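Local coordinates for protein polyprenyl synthetase (Nonlabens dokdonensis, PDB 6KD7) that probably builds geranylgeranyl pyrophosphate as a magnesium-dependent prenyltransferase of the FPP/GGPP synthase family, at residues S134-E139 against T169-G174; Y195-N200 against K313-F318; G227-N232 against E272-F277; Y236-S241 against E253-H258. All coordinates share one frame; numbering follows the deposited sequence. Where two conformers were deposited one is given.

Contact 1: S134-E139 against T169-G174; sequences SRTALE and TSVLVG
Thr136 and Glu139 face Val171 and Leu172 where segments 134-139 and 169-174 of two helices run nearly antiparallel (167°), their axes 9.0 Å apart. The apolar part centres on the methyl of Thr136. Its CG2 stands 3.6 Å from Leu172 CA and 3.7 Å from Val171 O, pressing on the backbone between the two side chains; Val171 CG2 and Leu172 CB flank it. Thr136 CG2 is anti to its own backbone N, which directs the methyl across the interface, while OG1 turns back to hydrogen-bond Val132 O one helical turn earlier. A polar-to-apolar contact lies beside this. The extended chain of Glu139 passes at a slant over Val171, bringing OE1 within 3.6 Å of Val171 CB, and nearer the backbone Glu139 CB rests 3.9 Å from Val171 CG2. Helix 158-183 is kinked here, the amides of Leu172 and Val173 lacking bonds to the preceding turn. Leu172 also touches His72 and Arg43; the pairing lies beside the pyrophosphate pocket, in the helical bundle of the all-alpha isoprenoid synthase fold.

Contact 2: Y195-N200 against K313-F318; sequences YDYGIN and KQLTDF
Tyr197 lays the outer end of its ring, CE2, CZ and OH, against the branch of Leu315. The two side chains meet at a slant: Tyr197 OH comes to 3.7 Å from Leu315 CG, and Leu315 CD2 sits 4.0 Å from Tyr197 CE2, neither squarely over the ring nor beside it. With CG anti to the backbone N (chi1 159°), the phenol spans the gap between segments whose nearest CA atoms, those of Tyr197 and Leu315, are 10.3 Å apart. Phe318, one turn further on, turns its rim to the same group, its CD1 lying 4.0 Å from Tyr197 OH, with the oxygen near the plane of the phenyl ring. The buried hydroxyl is satisfied by a hydrogen bond to Ser319 OG, which is bonded in turn to Leu315 O; that polar link fixes the end of the phenol amid apolar neighbours. Leu315 and Phe318 also pack on helix 42-54. The arrangement is helix-on-helix packing, by which the C-terminal helix 309-322 closes against the helical bundle of this isoprenoid synthase.

Contact 3: G227-N232 against E272-F277; sequences GDIREN and ETVKVF
No ring lies in the meeting of Ile229 with Val274 and Lys275; the flat groups stand around it, with Phe278 beside Ile229, and Trp254 and Phe255 against Val274. The contact joins the short helix 227-230 to helix 264-281 in the all-alpha isoprenoid synthase fold. Ile229 and Val274 point at one another, tip to tip, with Ile229 CD1 3.8 Å from Val274 CG1 and the two CG2 methyls 4.1 Å apart. With CG1 beside the backbone N (chi1 -69°) and CG2 anti to it, each branch of Ile229 meets one methyl of Val274. The isoleucine crosses Lys275 at about a right angle, its CD1 lying 3.9 Å from Lys275 CG. Cutting Ile229 back to an alanine would probably open a gap beside the Val274 methyls and leave the Lys275 stem less firmly held. Lys275 bends at chi3 (61°) and its NZ reaches Ala214 O in a hydrogen bond. Past Ile229 the short helix ends in a Schellman motif: Asn232, at positive phi (55°), sends its N to Ile229 O at 2.9 Å.

Contact 4: Y236-S241 against E253-H258; sequences YLYLKS and EWFALH
A face-to-face aromatic stack joins helix 236-241 to the type I beta turn from Trp254 to Leu257, at the end of helix 248-254. Tyr238 and Phe255 make it by sliding past each other from opposite directions. Their ring centroids are 4.1 Å apart, and a 29° tilt between the planes wedges the pair. The CD2-CE2 side of the tyrosine ring overlaps the phenyl face: Tyr238 CD2, rather than the tyrosine's own centre, rides 3.4 Å above the middle of the Phe255 ring, which makes the stack offset, and Tyr238 CE2 is 3.4 Å from Phe255 CG. The tyrosine CG is anti to its backbone N (chi1 170°), which carries the ring out from the helix and over the face of Phe255. Were Phe255 an alanine, this face of Tyr238 would probably lose its stacking partner and the ring would be freer to turn. Within the helix, Ser241 OG donates to Leu237 O at 2.8 Å, and Ser241 N reaches the same oxygen from the opposite face of the carbonyl plane, so two bonds grip it. The turn side faces another copy of the protein: Trp254 meets Phe221 of the third subunit edge-to-face, and His258 N hydrogen-bonds Glu92 of that subunit. Beyond the pair, Leu237 and Ser241 pack on Phe278 of helix 264-281, and Tyr236 packs between helices 158-183, 188-215 and 283-303.

Overall arrangement
Contacts 1 and 2 form a continuous buried core: helix 188-215, which carries 195-200, packs on helix 158-183, with Tyr195 touching Val171 and Gly174. Contact 1 lies nearer the chain centre and the pyrophosphate; contact 2 ties in the C-terminal helix. Contacts 3 and 4 lie further out, centres about 7 Å apart, contact 4 being nested within the loop closed by contact 3; contact 3 is buried though peripheral, contact 4 only partly buried. Asn232 ND2 probably hydrogen-bonds Leu257 O, and Thr273 CG2 packs on Trp254 NE1, binding them into one unit. Chemistry varies accordingly: methyls and a carboxylate in contact 1, a phenol among apolar groups in contact 2, aliphatic tips in contact 3, and stacked rings in contact 4.

Contact 1: S134-E139 against T169-G174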
loop_
_atom_site.group_PDB
_atom_site.type_symbol
_atom_site.label_atom_id
_atom_site.label_comp_id
_atom_site.label_asym_id
_atom_site.label_seq_id
_atom_site.Cartn_x
_atom_site.Cartn_y
_atom_site.Cartn_z
ATOM N N SER A 134 -14.708 37.504 -9.280
ATOM C CA SER A 134 -15.168 36.669 -8.145
ATOM C C SER A 134 -16.381 35.855 -8.553
ATOM O O SER A 134 -16.446 34.688 -8.235
ATOM C CB SER A 134 -15.432 37.497 -6.915
ATOM O OG SER A 134 -14.216 38.031 -6.407
ATOM N N ARG A 135 -17.333 36.430 -9.255
ATOM C CA ARG A 135 -18.526 35.669 -9.664
ATOM C C ARG A 135 -18.062 34.541 -10.601
ATOM O O ARG A 135 -18.603 33.427 -10.512
ATOM C CB ARG A 135 -19.526 36.591 -10.361
ATOM C CG ARG A 135 -20.788 35.879 -10.838
ATOM C CD ARG A 135 -21.935 36.807 -11.279
ATOM N NE ARG A 135 -21.632 37.693 -12.412
ATOM C CZ ARG A 135 -21.320 39.004 -12.339
ATOM N NH1 ARG A 135 -21.247 39.655 -11.187
ATOM N NH2 ARG A 135 -21.068 39.668 -13.448
ATOM N N THR A 136 -17.164 34.870 -11.539
ATOM C CA THR A 136 -16.590 33.915 -12.506
ATOM C C THR A 136 -15.822 32.831 -11.724
ATOM O O THR A 136 -16.055 31.664 -11.993
ATOM C CB THR A 136 -15.735 34.649 -13.549
ATOM O OG1 THR A 136 -16.645 35.551 -14.199
ATOM C CG2 THR A 136 -15.082 33.696 -14.533
ATOM N N ALA A 137 -14.988 33.196 -10.766
ATOM C CA ALA A 137 -14.140 32.215 -10.060
ATOM C C ALA A 137 -15.062 31.213 -9.334
ATOM O O ALA A 137 -14.858 30.004 -9.430
ATOM C CB ALA A 137 -13.216 32.938 -9.140
ATOM N N LEU A 138 -16.165 31.683 -8.762
ATOM C CA LEU A 138 -17.030 30.825 -7.941
ATOM C C LEU A 138 -17.815 29.963 -8.889
ATOM O O LEU A 138 -18.076 28.796 -8.537
ATOM C CB LEU A 138 -17.943 31.645 -7.040
ATOM C CG LEU A 138 -18.825 30.834 -6.083
ATOM C CD1 LEU A 138 -17.955 29.954 -5.173
ATOM C CD2 LEU A 138 -19.696 31.765 -5.226
ATOM N N GLU A 139 -18.122 30.486 -10.078
ATOM C CA GLU A 139 -18.848 29.686 -11.085
ATOM C C GLU A 139 -17.950 28.530 -11.551
ATOM O O GLU A 139 -18.465 27.433 -11.791
ATOM C CB GLU A 139 -19.234 30.576 -12.274
ATOM C CG GLU A 139 -20.474 31.410 -11.994
ATOM C CD GLU A 139 -20.744 32.531 -12.994
ATOM O OE1 GLU A 139 -19.795 32.988 -13.683
ATOM O OE2 GLU A 139 -21.891 32.936 -13.036
ATOM N N THR A 169 -15.695 26.062 -18.186
ATOM C CA THR A 169 -14.734 26.525 -19.214
ATOM C C THR A 169 -15.136 27.802 -19.966
ATOM O O THR A 169 -14.265 28.367 -20.563
ATOM C CB THR A 169 -14.518 25.421 -20.253
ATOM O OG1 THR A 169 -15.696 25.360 -21.038
ATOM C CG2 THR A 169 -14.276 24.056 -19.655
ATOM N N SER A 170 -16.397 28.211 -19.955
ATOM C CA SER A 170 -16.825 29.358 -20.796
ATOM C C SER A 170 -16.956 30.677 -20.037
ATOM O O SER A 170 -16.567 31.682 -20.585
ATOM C CB SER A 170 -18.089 29.026 -21.498
ATOM O OG SER A 170 -17.921 27.877 -22.298
ATOM N N VAL A 171 -17.471 30.661 -18.817
ATOM C CA VAL A 171 -17.667 31.955 -18.088
ATOM C C VAL A 171 -16.351 32.726 -18.008
ATOM O O VAL A 171 -16.406 33.944 -18.007
ATOM C CB VAL A 171 -18.327 31.795 -16.705
ATOM C CG1 VAL A 171 -19.734 31.275 -16.848
ATOM C CG2 VAL A 171 -17.517 30.924 -15.771
ATOM N N LEU A 172 -15.194 32.073 -17.924
ATOM C CA LEU A 172 -13.917 32.786 -17.798
ATOM C C LEU A 172 -13.547 33.415 -19.141
ATOM O O LEU A 172 -12.788 34.376 -19.122
ATOM C CB LEU A 172 -12.814 31.863 -17.314
ATOM C CG LEU A 172 -11.419 32.454 -17.220
ATOM C CD1 LEU A 172 -11.347 33.551 -16.161
ATOM C CD2 LEU A 172 -10.394 31.350 -16.945
ATOM N N VAL A 173 -14.004 32.861 -20.246
ATOM C CA VAL A 173 -13.781 33.472 -21.585
ATOM C C VAL A 173 -14.551 34.794 -21.639
ATOM O O VAL A 173 -13.927 35.806 -21.943
ATOM C CB VAL A 173 -14.201 32.521 -22.702
ATOM C CG1 VAL A 173 -13.918 33.149 -24.064
ATOM C CG2 VAL A 173 -13.447 31.199 -22.592
ATOM N N GLY A 174 -15.846 34.742 -21.345
ATOM C CA GLY A 174 -16.723 35.901 -21.146
ATOM C C GLY A 174 -16.086 36.926 -20.235
ATOM O O GLY A 174 -16.026 38.117 -20.590
#

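Contact 2: Y195-N200 against K313-F318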
loop_
_atom_site.group_PDB
_atom_site.type_symbol
_atom_site.label_atom_id
_atom_site.label_comp_id
_atom_site.label_asym_id
_atom_site.label_seq_id
_atom_site.Cartn_x
_atom_site.Cartn_y
_atom_site.Cartn_z
ATOM N N TYR A 195 -19.350 39.816 -23.095
ATOM C CA TYR A 195 -19.405 38.621 -22.222
ATOM C C TYR A 195 -20.104 37.492 -22.961
ATOM O O TYR A 195 -19.544 36.400 -23.044
ATOM C CB TYR A 195 -20.125 38.884 -20.901
ATOM C CG TYR A 195 -20.179 37.718 -19.946
ATOM C CD1 TYR A 195 -19.173 37.500 -19.018
ATOM C CD2 TYR A 195 -21.270 36.877 -19.920
ATOM C CE1 TYR A 195 -19.245 36.467 -18.090
ATOM C CE2 TYR A 195 -21.350 35.835 -19.012
ATOM C CZ TYR A 195 -20.315 35.600 -18.121
ATOM O OH TYR A 195 -20.398 34.572 -17.222
ATOM N N ASP A 196 -21.281 37.768 -23.484
ATOM C CA ASP A 196 -22.118 36.782 -24.206
ATOM C C ASP A 196 -21.357 36.182 -25.394
ATOM O O ASP A 196 -21.520 34.970 -25.658
ATOM C CB ASP A 196 -23.413 37.428 -24.685
ATOM C CG ASP A 196 -24.386 37.758 -23.569
ATOM O OD1 ASP A 196 -24.113 37.392 -22.389
ATOM O OD2 ASP A 196 -25.437 38.357 -23.891
ATOM N N TYR A 197 -20.652 37.012 -26.156
ATOM C CA TYR A 197 -19.788 36.521 -27.242
ATOM C C TYR A 197 -18.863 35.447 -26.636
ATOM O O TYR A 197 -18.747 34.356 -27.222
ATOM C CB TYR A 197 -18.988 37.674 -27.862
ATOM C CG TYR A 197 -17.748 37.262 -28.601
ATOM C CD1 TYR A 197 -17.800 36.396 -29.679
ATOM C CD2 TYR A 197 -16.522 37.747 -28.223
ATOM C CE1 TYR A 197 -16.652 36.036 -30.378
ATOM C CE2 TYR A 197 -15.371 37.359 -28.876
ATOM C CZ TYR A 197 -15.437 36.482 -29.941
ATOM O OH TYR A 197 -14.280 36.104 -30.545
ATOM N N GLY A 198 -18.139 35.811 -25.581
ATOM C CA GLY A 198 -17.205 34.913 -24.857
ATOM C C GLY A 198 -17.906 33.604 -24.440
ATOM O O GLY A 198 -17.344 32.557 -24.664
ATOM N N ILE A 199 -19.131 33.652 -23.960
ATOM C CA ILE A 199 -19.868 32.421 -23.606
ATOM C C ILE A 199 -20.002 31.548 -24.854
ATOM O O ILE A 199 -19.673 30.368 -24.764
ATOM C CB ILE A 199 -21.201 32.734 -22.932
ATOM C CG1 ILE A 199 -20.994 33.421 -21.583
ATOM C CG2 ILE A 199 -22.053 31.482 -22.770
ATOM C CD1 ILE A 199 -20.225 32.616 -20.554
ATOM N N ASN A 200 -20.465 32.087 -25.969
ATOM C CA ASN A 200 -20.740 31.256 -27.172
ATOM C C ASN A 200 -19.387 30.773 -27.706
ATOM O O ASN A 200 -19.245 29.613 -28.077
ATOM C CB ASN A 200 -21.556 32.029 -28.213
ATOM C CG ASN A 200 -23.023 32.157 -27.853
ATOM O OD1 ASN A 200 -23.642 33.250 -27.901
ATOM N ND2 ASN A 200 -23.603 31.020 -27.550
ATOM N N LYS A 313 -14.021 42.290 -38.018
ATOM C CA LYS A 313 -13.354 41.399 -38.997
ATOM C C LYS A 313 -12.219 40.652 -38.300
ATOM O O LYS A 313 -12.112 39.449 -38.479
ATOM C CB LYS A 313 -12.785 42.211 -40.162
ATOM C CG LYS A 313 -12.223 41.377 -41.303
ATOM C CD LYS A 313 -10.922 41.896 -41.866
ATOM C CE LYS A 313 -10.491 41.143 -43.107
ATOM N NZ LYS A 313 -9.258 41.704 -43.707
ATOM N N GLN A 314 -11.428 41.364 -37.506
ATOM C CA GLN A 314 -10.301 40.753 -36.767
ATOM C C GLN A 314 -10.886 39.695 -35.815
ATOM O O GLN A 314 -10.414 38.560 -35.837
ATOM C CB GLN A 314 -9.449 41.814 -36.089
ATOM C CG GLN A 314 -8.490 42.459 -37.083
ATOM C CD GLN A 314 -7.845 43.723 -36.573
ATOM O OE1 GLN A 314 -7.363 43.783 -35.440
ATOM N NE2 GLN A 314 -7.824 44.743 -37.423
ATOM N N LEU A 315 -11.937 40.034 -35.078
ATOM C CA LEU A 315 -12.524 39.141 -34.057
ATOM C C LEU A 315 -13.161 37.957 -34.773
ATOM O O LEU A 315 -13.146 36.872 -34.198
ATOM C CB LEU A 315 -13.583 39.892 -33.263
ATOM C CG LEU A 315 -13.670 39.579 -31.782
ATOM C CD1 LEU A 315 -12.300 39.660 -31.125
ATOM C CD2 LEU A 315 -14.652 40.552 -31.117
ATOM N N THR A 316 -13.754 38.188 -35.945
ATOM C CA THR A 316 -14.488 37.142 -36.686
ATOM C C THR A 316 -13.459 36.114 -37.166
ATOM O O THR A 316 -13.706 34.916 -37.003
ATOM C CB THR A 316 -15.329 37.698 -37.836
ATOM O OG1 THR A 316 -16.457 38.379 -37.303
ATOM C CG2 THR A 316 -15.865 36.612 -38.746
ATOM N N ASP A 317 -12.339 36.595 -37.675
ATOM C CA ASP A 317 -11.218 35.763 -38.155
ATOM C C ASP A 317 -10.599 35.027 -36.978
ATOM O O ASP A 317 -10.164 33.894 -37.170
ATOM C CB ASP A 317 -10.113 36.590 -38.825
ATOM C CG ASP A 317 -10.535 37.093 -40.206
ATOM O OD1 ASP A 317 -11.605 36.590 -40.723
ATOM O OD2 ASP A 317 -9.817 38.007 -40.754
ATOM N N PHE A 318 -10.424 35.690 -35.846
ATOM C CA PHE A 318 -9.793 35.054 -34.664
ATOM C C PHE A 318 -10.675 33.874 -34.200
ATOM O O PHE A 318 -10.161 32.808 -33.956
ATOM C CB PHE A 318 -9.546 36.085 -33.580
ATOM C CG PHE A 318 -9.345 35.482 -32.222
ATOM C CD1 PHE A 318 -10.432 35.197 -31.422
ATOM C CD2 PHE A 318 -8.074 35.231 -31.747
ATOM C CE1 PHE A 318 -10.245 34.672 -30.162
ATOM C CE2 PHE A 318 -7.897 34.661 -30.503
ATOM C CZ PHE A 318 -8.984 34.389 -29.719
#

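Contact 3: G227-N232 against E272-F277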
loop_
_atom_site.group_PDB
_atom_site.type_symbol
_atom_site.label_atom_id
_atom_site.label_comp_id
_atom_site.label_asym_id
_atom_site.label_seq_id
_atom_site.Cartn_x
_atom_site.Cartn_y
_atom_site.Cartn_z
ATOM N N GLY A 227 -8.872 9.782 -24.279
ATOM C CA GLY A 227 -8.848 9.911 -22.804
ATOM C C GLY A 227 -10.251 9.969 -22.217
ATOM O O GLY A 227 -10.554 9.300 -21.203
ATOM N N ASP A 228 -11.135 10.719 -22.837
ATOM C CA ASP A 228 -12.513 10.804 -22.345
ATOM C C ASP A 228 -13.147 9.399 -22.415
ATOM O O ASP A 228 -13.894 9.024 -21.478
ATOM C CB ASP A 228 -13.291 11.846 -23.136
ATOM C CG ASP A 228 -12.887 13.285 -22.868
ATOM O OD1 ASP A 228 -12.236 13.501 -21.842
ATOM O OD2 ASP A 228 -13.271 14.154 -23.699
ATOM N N ILE A 229 -12.895 8.664 -23.491
ATOM C CA ILE A 229 -13.438 7.295 -23.663
ATOM C C ILE A 229 -12.868 6.380 -22.561
ATOM O O ILE A 229 -13.667 5.771 -21.810
ATOM C CB ILE A 229 -13.156 6.748 -25.059
ATOM C CG1 ILE A 229 -13.975 7.494 -26.118
ATOM C CG2 ILE A 229 -13.507 5.266 -25.042
ATOM C CD1 ILE A 229 -13.522 7.271 -27.553
ATOM N N ARG A 230 -11.554 6.348 -22.422
ATOM C CA ARG A 230 -10.889 5.508 -21.415
ATOM C C ARG A 230 -11.462 5.791 -20.022
ATOM O O ARG A 230 -11.626 4.824 -19.227
ATOM C CB ARG A 230 -9.395 5.757 -21.445
ATOM C CG ARG A 230 -8.671 4.992 -20.350
ATOM C CD ARG A 230 -7.167 5.035 -20.541
ATOM N NE ARG A 230 -6.716 6.392 -20.344
ATOM C CZ ARG A 230 -6.722 7.031 -19.181
ATOM N NH1 ARG A 230 -7.129 6.443 -18.057
ATOM N NH2 ARG A 230 -6.312 8.284 -19.152
ATOM N N GLU A 231 -11.756 7.051 -19.708
ATOM C CA GLU A 231 -12.177 7.453 -18.341
ATOM C C GLU A 231 -13.698 7.474 -18.252
ATOM O O GLU A 231 -14.227 7.859 -17.229
ATOM C CB GLU A 231 -11.589 8.810 -17.993
ATOM C CG GLU A 231 -10.081 8.772 -17.848
ATOM C CD GLU A 231 -9.464 10.062 -17.310
ATOM O OE1 GLU A 231 -10.115 11.127 -17.420
ATOM O OE2 GLU A 231 -8.323 10.004 -16.793
ATOM N N ASN A 232 -14.382 7.061 -19.309
ATOM C CA ASN A 232 -15.857 7.027 -19.334
ATOM C C ASN A 232 -16.418 8.411 -18.999
ATOM O O ASN A 232 -17.478 8.442 -18.371
ATOM C CB ASN A 232 -16.406 5.935 -18.395
ATOM C CG ASN A 232 -15.829 4.580 -18.739
ATOM O OD1 ASN A 232 -15.846 4.165 -19.910
ATOM N ND2 ASN A 232 -15.253 3.925 -17.749
ATOM N N GLU A 272 -11.202 2.390 -30.344
ATOM C CA GLU A 272 -11.544 2.217 -31.787
ATOM C C GLU A 272 -13.023 1.901 -31.908
ATOM O O GLU A 272 -13.712 2.541 -32.723
ATOM C CB GLU A 272 -10.626 1.213 -32.491
ATOM C CG GLU A 272 -9.200 1.740 -32.673
ATOM C CD GLU A 272 -9.066 3.234 -33.041
ATOM O OE1 GLU A 272 -9.851 3.737 -33.922
ATOM O OE2 GLU A 272 -8.204 3.924 -32.418
ATOM N N THR A 273 -13.552 1.036 -31.051
ATOM C CA THR A 273 -14.955 0.590 -31.183
ATOM C C THR A 273 -15.893 1.732 -30.823
ATOM O O THR A 273 -16.915 1.942 -31.557
ATOM C CB THR A 273 -15.247 -0.625 -30.297
ATOM O OG1 THR A 273 -14.217 -1.591 -30.508
ATOM C CG2 THR A 273 -16.609 -1.191 -30.596
ATOM N N VAL A 274 -15.604 2.432 -29.717
ATOM C CA VAL A 274 -16.483 3.565 -29.301
ATOM C C VAL A 274 -16.402 4.669 -30.367
ATOM O O VAL A 274 -17.456 5.196 -30.744
ATOM C CB VAL A 274 -16.126 4.071 -27.901
ATOM C CG1 VAL A 274 -16.860 5.367 -27.580
ATOM C CG2 VAL A 274 -16.432 3.001 -26.871
ATOM N N LYS A 275 -15.207 4.992 -30.867
ATOM C CA LYS A 275 -15.066 5.988 -31.978
ATOM C C LYS A 275 -16.004 5.584 -33.119
ATOM O O LYS A 275 -16.836 6.438 -33.554
ATOM C CB LYS A 275 -13.607 6.154 -32.391
ATOM C CG LYS A 275 -12.820 7.016 -31.414
ATOM C CD LYS A 275 -11.327 6.957 -31.576
ATOM C CE LYS A 275 -10.902 7.426 -32.948
ATOM N NZ LYS A 275 -9.507 7.906 -32.903
ATOM N N VAL A 276 -16.028 4.300 -33.484
ATOM C CA VAL A 276 -16.904 3.863 -34.609
ATOM C C VAL A 276 -18.362 4.074 -34.217
ATOM O O VAL A 276 -19.128 4.550 -35.088
ATOM C CB VAL A 276 -16.609 2.414 -35.042
ATOM C CG1 VAL A 276 -17.648 1.932 -36.045
ATOM C CG2 VAL A 276 -15.183 2.285 -35.585
ATOM N N PHE A 277 -18.757 3.761 -32.988
ATOM C CA PHE A 277 -20.159 4.002 -32.542
ATOM C C PHE A 277 -20.490 5.501 -32.586
ATOM O O PHE A 277 -21.616 5.887 -32.915
ATOM C CB PHE A 277 -20.416 3.468 -31.132
ATOM C CG PHE A 277 -20.655 1.982 -31.087
ATOM C CD1 PHE A 277 -21.662 1.409 -31.849
ATOM C CD2 PHE A 277 -19.857 1.154 -30.310
ATOM C CE1 PHE A 277 -21.863 0.038 -31.826
ATOM C CE2 PHE A 277 -20.068 -0.217 -30.284
ATOM C CZ PHE A 277 -21.071 -0.767 -31.035
#

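Contact 4: Y236-S241 against E253-H258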
loop_
_atom_site.group_PDB
_atom_site.type_symbol
_atom_site.label_atom_id
_atom_site.label_comp_id
_atom_site.label_asym_id
_atom_site.label_seq_id
_atom_site.Cartn_x
_atom_site.Cartn_y
_atom_site.Cartn_z
ATOM N N TYR A 236 -20.200 15.606 -24.714
ATOM C CA TYR A 236 -21.300 15.869 -25.672
ATOM C C TYR A 236 -21.319 14.753 -26.711
ATOM O O TYR A 236 -22.389 14.312 -27.084
ATOM C CB TYR A 236 -21.116 17.240 -26.322
ATOM C CG TYR A 236 -22.325 17.757 -27.051
ATOM C CD1 TYR A 236 -23.298 18.483 -26.391
ATOM C CD2 TYR A 236 -22.493 17.527 -28.401
ATOM C CE1 TYR A 236 -24.414 18.960 -27.051
ATOM C CE2 TYR A 236 -23.596 18.004 -29.080
ATOM C CZ TYR A 236 -24.561 18.720 -28.402
ATOM O OH TYR A 236 -25.645 19.179 -29.074
ATOM N N LEU A 237 -20.139 14.288 -27.095
ATOM C CA LEU A 237 -19.981 13.224 -28.108
ATOM C C LEU A 237 -20.707 11.962 -27.618
ATOM O O LEU A 237 -21.502 11.432 -28.374
ATOM C CB LEU A 237 -18.471 13.004 -28.194
ATOM C CG LEU A 237 -17.913 12.355 -29.450
ATOM C CD1 LEU A 237 -18.594 12.889 -30.691
ATOM C CD2 LEU A 237 -16.417 12.571 -29.519
ATOM N N TYR A 238 -20.495 11.548 -26.372
ATOM C CA TYR A 238 -21.188 10.350 -25.827
ATOM C C TYR A 238 -22.685 10.597 -25.624
ATOM O O TYR A 238 -23.473 9.762 -26.031
ATOM C CB TYR A 238 -20.558 9.917 -24.505
ATOM C CG TYR A 238 -21.325 8.872 -23.738
ATOM C CD1 TYR A 238 -22.278 9.229 -22.807
ATOM C CD2 TYR A 238 -21.087 7.524 -23.931
ATOM C CE1 TYR A 238 -22.980 8.280 -22.089
ATOM C CE2 TYR A 238 -21.781 6.560 -23.226
ATOM C CZ TYR A 238 -22.732 6.940 -22.300
ATOM O OH TYR A 238 -23.425 6.012 -21.596
ATOM N N LEU A 239 -23.045 11.755 -25.079
ATOM C CA LEU A 239 -24.458 12.066 -24.747
ATOM C C LEU A 239 -25.325 12.039 -26.009
ATOM O O LEU A 239 -26.443 11.577 -25.922
ATOM C CB LEU A 239 -24.519 13.422 -24.042
ATOM C CG LEU A 239 -23.922 13.460 -22.638
ATOM C CD1 LEU A 239 -23.957 14.864 -22.074
ATOM C CD2 LEU A 239 -24.649 12.507 -21.714
ATOM N N LYS A 240 -24.803 12.509 -27.134
ATOM C CA LYS A 240 -25.549 12.553 -28.419
ATOM C C LYS A 240 -25.564 11.147 -29.035
ATOM O O LYS A 240 -26.599 10.749 -29.554
ATOM C CB LYS A 240 -24.922 13.562 -29.386
ATOM C CG LYS A 240 -25.017 15.014 -28.964
ATOM C CD LYS A 240 -26.421 15.481 -28.652
ATOM C CE LYS A 240 -27.242 15.760 -29.889
ATOM N NZ LYS A 240 -28.628 16.092 -29.488
ATOM N N SER A 241 -24.455 10.423 -28.963
ATOM C CA SER A 241 -24.343 9.038 -29.477
ATOM C C SER A 241 -25.409 8.135 -28.837
ATOM O O SER A 241 -26.046 7.377 -29.580
ATOM C CB SER A 241 -22.985 8.541 -29.278
ATOM O OG SER A 241 -22.067 9.246 -30.089
ATOM N N GLU A 253 -22.446 -0.157 -22.308
ATOM C CA GLU A 253 -21.715 -1.340 -21.792
ATOM C C GLU A 253 -20.234 -1.046 -21.916
ATOM O O GLU A 253 -19.500 -1.315 -20.942
ATOM C CB GLU A 253 -22.190 -2.632 -22.464
ATOM C CG GLU A 253 -23.445 -3.207 -21.793
ATOM C CD GLU A 253 -24.208 -4.222 -22.636
ATOM O OE1 GLU A 253 -25.299 -4.676 -22.191
ATOM O OE2 GLU A 253 -23.712 -4.556 -23.746
ATOM N N TRP A 254 -19.793 -0.426 -23.009
ATOM C CA TRP A 254 -18.367 -0.024 -23.091
ATOM C C TRP A 254 -18.053 0.948 -21.954
ATOM O O TRP A 254 -16.979 0.863 -21.386
ATOM C CB TRP A 254 -18.074 0.595 -24.456
ATOM C CG TRP A 254 -17.819 -0.429 -25.515
ATOM C CD1 TRP A 254 -18.640 -0.756 -26.549
ATOM C CD2 TRP A 254 -16.674 -1.302 -25.617
ATOM N NE1 TRP A 254 -18.066 -1.737 -27.314
ATOM C CE2 TRP A 254 -16.868 -2.102 -26.761
ATOM C CE3 TRP A 254 -15.519 -1.503 -24.848
ATOM C CZ2 TRP A 254 -15.939 -3.054 -27.174
ATOM C CZ3 TRP A 254 -14.595 -2.447 -25.253
ATOM C CH2 TRP A 254 -14.808 -3.215 -26.402
ATOM N N PHE A 255 -18.988 1.841 -21.628
ATOM C CA PHE A 255 -18.757 2.945 -20.653
ATOM C C PHE A 255 -18.877 2.403 -19.230
ATOM O O PHE A 255 -18.665 3.179 -18.299
ATOM C CB PHE A 255 -19.675 4.140 -20.935
ATOM C CG PHE A 255 -19.006 5.203 -21.778
ATOM C CD1 PHE A 255 -18.536 4.905 -23.054
ATOM C CD2 PHE A 255 -18.767 6.479 -21.275
ATOM C CE1 PHE A 255 -17.860 5.859 -23.810
ATOM C CE2 PHE A 255 -18.079 7.429 -22.024
ATOM C CZ PHE A 255 -17.621 7.120 -23.286
ATOM N N ALA A 256 -19.199 1.112 -19.077
ATOM C CA ALA A 256 -19.236 0.423 -17.762
ATOM C C ALA A 256 -17.880 -0.210 -17.438
ATOM O O ALA A 256 -17.681 -0.541 -16.265
ATOM C CB ALA A 256 -20.345 -0.614 -17.740
ATOM N N LEU A 257 -16.981 -0.394 -18.412
ATOM C CA LEU A 257 -15.651 -0.973 -18.119
ATOM C C LEU A 257 -14.707 0.122 -17.639
ATOM O O LEU A 257 -14.488 1.090 -18.386
ATOM C CB LEU A 257 -15.073 -1.657 -19.360
ATOM C CG LEU A 257 -15.979 -2.678 -20.022
ATOM C CD1 LEU A 257 -15.275 -3.284 -21.196
ATOM C CD2 LEU A 257 -16.421 -3.755 -19.033
ATOM N N HIS A 258 -14.201 -0.004 -16.405
ATOM C CA HIS A 258 -13.077 0.807 -15.862
ATOM C C HIS A 258 -11.821 0.401 -16.606
ATOM O O HIS A 258 -11.693 -0.799 -16.964
ATOM C CB HIS A 258 -12.829 0.663 -14.346
ATOM C CG HIS A 258 -12.074 1.797 -13.717
ATOM N ND1 HIS A 258 -10.710 1.925 -13.788
ATOM C CD2 HIS A 258 -12.503 2.851 -12.986
ATOM C CE1 HIS A 258 -10.336 2.989 -13.114
ATOM N NE2 HIS A 258 -11.404 3.578 -12.639
#